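Local coordinates for insecticidal protein (Brevibacillus laterosporus, PDB 7ML9) that is toxic to the western corn rootworm, probably by forming beta-barrel pores in membranes as relatives of the epsilon-toxin/MTX2 family do, at residues Gly149-Lys157 and Ala167-Asn175. Residues are numbered along the deposited sequence; the frame is centred on the assembly and turned at random.
Sequences GVKTTATMK and ASTEYNFQN
The ring of F173 packs against T152, just ahead of strand 153-160; the methyl CG2 of T152 lies over one face, 3.9 Å from the ring centroid, in a CH-pi contact. CB of A154 meets the same ring obliquely, 3.8 Å from F173 CE1. Farther along this buried side, CB of M156 reaches the edge of the Y171 ring, and M156 CE lies beside T169 CG2. A154 and M156 form antiparallel hydrogen-bonded pairs with Y171 and T169; M156 N to T169 O is short and nearly straight (2.8 Å, 174°). F173 N to T152 O extends the ladder past the last bridge.

The opposite face, bearing T153, T155, K157, S168, E170 and N172, is looser and more solvent-exposed. An extended E170, its CG anti to the backbone N (chi1 -174°), brings OE2 only to a weak hydrogen bond with T153 OG1 at 3.5 Å. N172 OD1 closes an Asx turn onto Q174 N and accepts from a water that also takes the N-H of T152.

The segments form a two-stranded hairpin, consistent with the one each protomer of aerolysin-like toxins contributes to the membrane-spanning barrel. Its buried face packs on strands 86-115, 201-229 and 130-147, whose N140 hydrogen-bonds to T169 OG1.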
ATOM      1  N   GLY A 149     -12.648   3.889  14.530  1.00 21.78           N
ATOM      2  CA  GLY A 149     -13.024   3.713  15.919  1.00 24.69           C
ATOM      3  C   GLY A 149     -12.350   2.548  16.606  1.00 35.36           C
ATOM      4  O   GLY A 149     -12.639   2.282  17.782  1.00 29.52           O
ATOM      5  N   VAL A 150     -11.465   1.845  15.904  1.00 25.81           N
ATOM      6  CA  VAL A 150     -10.727   0.707  16.429  1.00 30.66           C
ATOM      7  C   VAL A 150      -9.470   0.581  15.579  1.00 33.76           C
ATOM      8  O   VAL A 150      -9.479   0.891  14.381  1.00 26.98           O
ATOM      9  CB  VAL A 150     -11.581  -0.586  16.408  1.00 28.01           C
ATOM     10  CG1 VAL A 150     -12.128  -0.867  15.006  1.00 29.74           C
ATOM     11  CG2 VAL A 150     -10.793  -1.772  16.912  1.00 39.18           C
ATOM     12  N   LYS A 151      -8.372   0.167  16.208  1.00 37.23           N
ATOM     13  CA  LYS A 151      -7.139  -0.022  15.456  1.00 26.90           C
ATOM     14  C   LYS A 151      -7.364  -1.054  14.361  1.00 27.49           C
ATOM     15  O   LYS A 151      -7.852  -2.160  14.612  1.00 31.26           O
ATOM     16  CB  LYS A 151      -5.996  -0.452  16.381  1.00 40.20           C
ATOM     17  CG  LYS A 151      -4.640  -0.511  15.671  1.00 42.77           C
ATOM     18  CD  LYS A 151      -3.749  -1.601  16.239  1.00 49.98           C
ATOM     19  CE  LYS A 151      -2.423  -1.677  15.499  1.00 56.27           C
ATOM     20  NZ  LYS A 151      -1.718  -2.952  15.846  1.00 60.88           N
ATOM     21  N   THR A 152      -7.029  -0.678  13.133  1.00 24.47           N
ATOM     22  CA  THR A 152      -7.305  -1.490  11.960  1.00 27.38           C
ATOM     23  C   THR A 152      -6.036  -1.543  11.122  1.00 29.00           C
ATOM     24  O   THR A 152      -5.419  -0.504  10.859  1.00 25.39           O
ATOM     25  CB  THR A 152      -8.479  -0.907  11.151  1.00 32.18           C
ATOM     26  OG1 THR A 152      -9.658  -0.904  11.968  1.00 32.23           O
ATOM     27  CG2 THR A 152      -8.739  -1.715   9.885  1.00 23.38           C
ATOM     28  N   THR A 153      -5.636  -2.755  10.752  1.00 29.56           N
ATOM     29  CA  THR A 153      -4.424  -2.996   9.981  1.00 30.13           C
ATOM     30  C   THR A 153      -4.748  -3.975   8.871  1.00 25.39           C
ATOM     31  O   THR A 153      -5.712  -4.746   8.947  1.00 34.05           O
ATOM     32  CB  THR A 153      -3.268  -3.586  10.830  1.00 32.92           C
ATOM     33  OG1 THR A 153      -3.677  -4.830  11.410  1.00 39.75           O
ATOM     34  CG2 THR A 153      -2.836  -2.635  11.921  1.00 32.63           C
ATOM     35  N   ALA A 154      -3.922  -3.941   7.829  1.00 25.51           N
ATOM     36  CA  ALA A 154      -4.057  -4.901   6.747  1.00 27.36           C
ATOM     37  C   ALA A 154      -2.705  -5.026   6.062  1.00 26.62           C
ATOM     38  O   ALA A 154      -1.981  -4.035   5.913  1.00 21.60           O
ATOM     39  CB  ALA A 154      -5.139  -4.497   5.732  1.00 27.48           C
ATOM     40  N   THR A 155      -2.389  -6.241   5.642  1.00 29.66           N
ATOM     41  CA  THR A 155      -1.128  -6.538   4.982  1.00 29.94           C
ATOM     42  C   THR A 155      -1.337  -6.581   3.482  1.00 26.71           C
ATOM     43  O   THR A 155      -2.293  -7.193   2.994  1.00 30.85           O
ATOM     44  CB  THR A 155      -0.563  -7.864   5.479  1.00 29.34           C
ATOM     45  OG1 THR A 155      -0.250  -7.715   6.866  1.00 31.58           O
ATOM     46  CG2 THR A 155       0.698  -8.237   4.692  1.00 32.95           C
ATOM     47  N   MET A 156      -0.456  -5.908   2.758  1.00 27.07           N
ATOM     48  CA  MET A 156      -0.508  -5.871   1.310  1.00 31.51           C
ATOM     49  C   MET A 156       0.742  -6.528   0.748  1.00 35.36           C
ATOM     50  O   MET A 156       1.849  -6.263   1.218  1.00 29.38           O
ATOM     51  CB  MET A 156      -0.610  -4.441   0.801  1.00 27.21           C
ATOM     52  CG  MET A 156      -1.058  -4.407  -0.626  1.00 36.20           C
ATOM     53  SD  MET A 156      -0.362  -3.009  -1.477  1.00 56.90           S
ATOM     54  CE  MET A 156       1.370  -3.272  -1.216  1.00 29.82           C
ATOM     55  N   LYS A 157       0.557  -7.379  -0.256  1.00 37.32           N
ATOM     56  CA  LYS A 157       1.655  -8.059  -0.930  1.00 40.61           C
ATOM     57  C   LYS A 157       1.821  -7.521  -2.343  1.00 41.11           C
ATOM     58  O   LYS A 157       0.841  -7.201  -3.019  1.00 39.62           O
ATOM     59  CB  LYS A 157       1.425  -9.570  -0.978  1.00 42.71           C
ATOM     60  CG  LYS A 157       1.251 -10.201   0.391  1.00 52.52           C
ATOM     61  CD  LYS A 157       0.372 -11.452   0.335  1.00 64.22           C
ATOM     62  CE  LYS A 157       0.554 -12.241  -0.955  1.00 62.78           C
ATOM     63  NZ  LYS A 157       1.972 -12.646  -1.177  1.00 69.37           N
ATOM     64  N   ALA A 167       6.900  -9.590  -1.853  1.00 36.99           N
ATOM     65  CA  ALA A 167       7.153  -8.872  -0.610  1.00 34.49           C
ATOM     66  C   ALA A 167       5.831  -8.345  -0.058  1.00 35.94           C
ATOM     67  O   ALA A 167       4.808  -8.347  -0.747  1.00 35.13           O
ATOM     68  CB  ALA A 167       8.143  -7.719  -0.816  1.00 29.69           C
ATOM     69  N   SER A 168       5.854  -7.881   1.192  1.00 37.63           N
ATOM     70  CA  SER A 168       4.625  -7.440   1.842  1.00 36.22           C
ATOM     71  C   SER A 168       4.916  -6.305   2.815  1.00 35.77           C
ATOM     72  O   SER A 168       6.066  -6.010   3.148  1.00 31.54           O
ATOM     73  CB  SER A 168       3.924  -8.592   2.564  1.00 35.82           C
ATOM     74  OG  SER A 168       4.643  -8.957   3.725  1.00 37.09           O
ATOM     75  N   THR A 169       3.839  -5.662   3.268  1.00 28.02           N
ATOM     76  CA  THR A 169       3.935  -4.509   4.149  1.00 27.98           C
ATOM     77  C   THR A 169       2.569  -4.352   4.812  1.00 28.15           C
ATOM     78  O   THR A 169       1.543  -4.654   4.204  1.00 25.76           O
ATOM     79  CB  THR A 169       4.344  -3.250   3.375  1.00 27.80           C
ATOM     80  OG1 THR A 169       4.653  -2.182   4.278  1.00 25.62           O
ATOM     81  CG2 THR A 169       3.241  -2.793   2.396  1.00 25.10           C
ATOM     82  N   GLU A 170       2.574  -3.930   6.070  1.00 24.75           N
ATOM     83  CA  GLU A 170       1.359  -3.854   6.873  1.00 29.64           C
ATOM     84  C   GLU A 170       0.985  -2.394   7.090  1.00 29.24           C
ATOM     85  O   GLU A 170       1.764  -1.622   7.662  1.00 25.01           O
ATOM     86  CB  GLU A 170       1.526  -4.568   8.216  1.00 31.78           C
ATOM     87  CG  GLU A 170       0.225  -4.634   9.007  1.00 36.74           C
ATOM     88  CD  GLU A 170       0.337  -5.462  10.274  1.00 54.12           C
ATOM     89  OE1 GLU A 170       1.361  -5.332  10.980  1.00 54.80           O
ATOM     90  OE2 GLU A 170      -0.599  -6.250  10.552  1.00 54.37           O
ATOM     91  N   TYR A 171      -0.200  -2.017   6.617  1.00 24.52           N
ATOM     92  CA  TYR A 171      -0.701  -0.665   6.793  1.00 20.77           C
ATOM     93  C   TYR A 171      -1.479  -0.565   8.093  1.00 22.07           C
ATOM     94  O   TYR A 171      -2.256  -1.462   8.430  1.00 26.07           O
ATOM     95  CB  TYR A 171      -1.623  -0.268   5.634  1.00 17.56           C
ATOM     96  CG  TYR A 171      -0.885   0.065   4.376  1.00 17.78           C
ATOM     97  CD1 TYR A 171      -0.409   1.343   4.150  1.00 17.77           C
ATOM     98  CD2 TYR A 171      -0.647  -0.907   3.421  1.00 22.36           C
ATOM     99  CE1 TYR A 171       0.279   1.646   2.998  1.00 20.37           C
ATOM    100  CE2 TYR A 171       0.038  -0.614   2.270  1.00 25.34           C
ATOM    101  CZ  TYR A 171       0.499   0.657   2.065  1.00 21.47           C
ATOM    102  OH  TYR A 171       1.184   0.954   0.910  1.00 23.08           O
ATOM    103  N   ASN A 172      -1.258   0.520   8.820  1.00 24.62           N
ATOM    104  CA  ASN A 172      -2.183   0.961   9.853  1.00 29.36           C
ATOM    105  C   ASN A 172      -3.068   2.042   9.245  1.00 21.94           C
ATOM    106  O   ASN A 172      -2.561   3.030   8.701  1.00 22.19           O
ATOM    107  CB  ASN A 172      -1.442   1.488  11.083  1.00 33.80           C
ATOM    108  CG  ASN A 172      -2.376   1.773  12.246  1.00 41.59           C
ATOM    109  OD1 ASN A 172      -3.391   2.456  12.091  1.00 31.26           O
ATOM    110  ND2 ASN A 172      -2.047   1.233  13.418  1.00 42.67           N
ATOM    111  N   PHE A 173      -4.388   1.858   9.353  1.00 28.33           N
ATOM    112  CA  PHE A 173      -5.329   2.696   8.615  1.00 25.09           C
ATOM    113  C   PHE A 173      -5.410   4.122   9.143  1.00 21.35           C
ATOM    114  O   PHE A 173      -6.034   4.962   8.489  1.00 26.73           O
ATOM    115  CB  PHE A 173      -6.721   2.056   8.619  1.00 23.58           C
ATOM    116  CG  PHE A 173      -6.890   0.924   7.625  1.00 23.05           C
ATOM    117  CD1 PHE A 173      -5.808   0.165   7.192  1.00 27.02           C
ATOM    118  CD2 PHE A 173      -8.144   0.620   7.123  1.00 24.96           C
ATOM    119  CE1 PHE A 173      -5.976  -0.878   6.279  1.00 26.10           C
ATOM    120  CE2 PHE A 173      -8.326  -0.414   6.212  1.00 25.14           C
ATOM    121  CZ  PHE A 173      -7.237  -1.168   5.782  1.00 27.68           C
ATOM    122  N   GLN A 174      -4.807   4.442  10.284  1.00 22.39           N
ATOM    123  CA  GLN A 174      -4.873   5.821  10.755  1.00 26.07           C
ATOM    124  C   GLN A 174      -4.072   6.739   9.841  1.00 34.07           C
ATOM    125  O   GLN A 174      -2.961   6.398   9.413  1.00 32.36           O
ATOM    126  CB  GLN A 174      -4.358   5.939  12.188  1.00 32.66           C
ATOM    127  CG  GLN A 174      -4.318   7.381  12.708  1.00 37.20           C
ATOM    128  CD  GLN A 174      -3.618   7.519  14.060  1.00 55.32           C
ATOM    129  OE1 GLN A 174      -3.832   6.716  14.973  1.00 51.90           O
ATOM    130  NE2 GLN A 174      -2.784   8.547  14.190  1.00 54.78           N
ATOM    131  N   ASN A 175      -4.647   7.909   9.537  1.00 25.65           N
ATOM    132  CA  ASN A 175      -3.971   8.907   8.712  1.00 33.78           C
ATOM    133  C   ASN A 175      -2.549   9.161   9.204  1.00 35.94           C
ATOM    134  O   ASN A 175      -2.304   9.289  10.407  1.00 31.22           O
ATOM    135  CB  ASN A 175      -4.756  10.221   8.728  1.00 33.70           C
ATOM    136  CG  ASN A 175      -4.141  11.285   7.835  1.00 40.25           C
ATOM    137  OD1 ASN A 175      -3.458  10.981   6.854  1.00 40.94           O
ATOM    138  ND2 ASN A 175      -4.389  12.548   8.173  1.00 48.20           N
TER
HETATM  139  O   HOH W   1      -5.998   2.222  12.860  1.00 26.49           O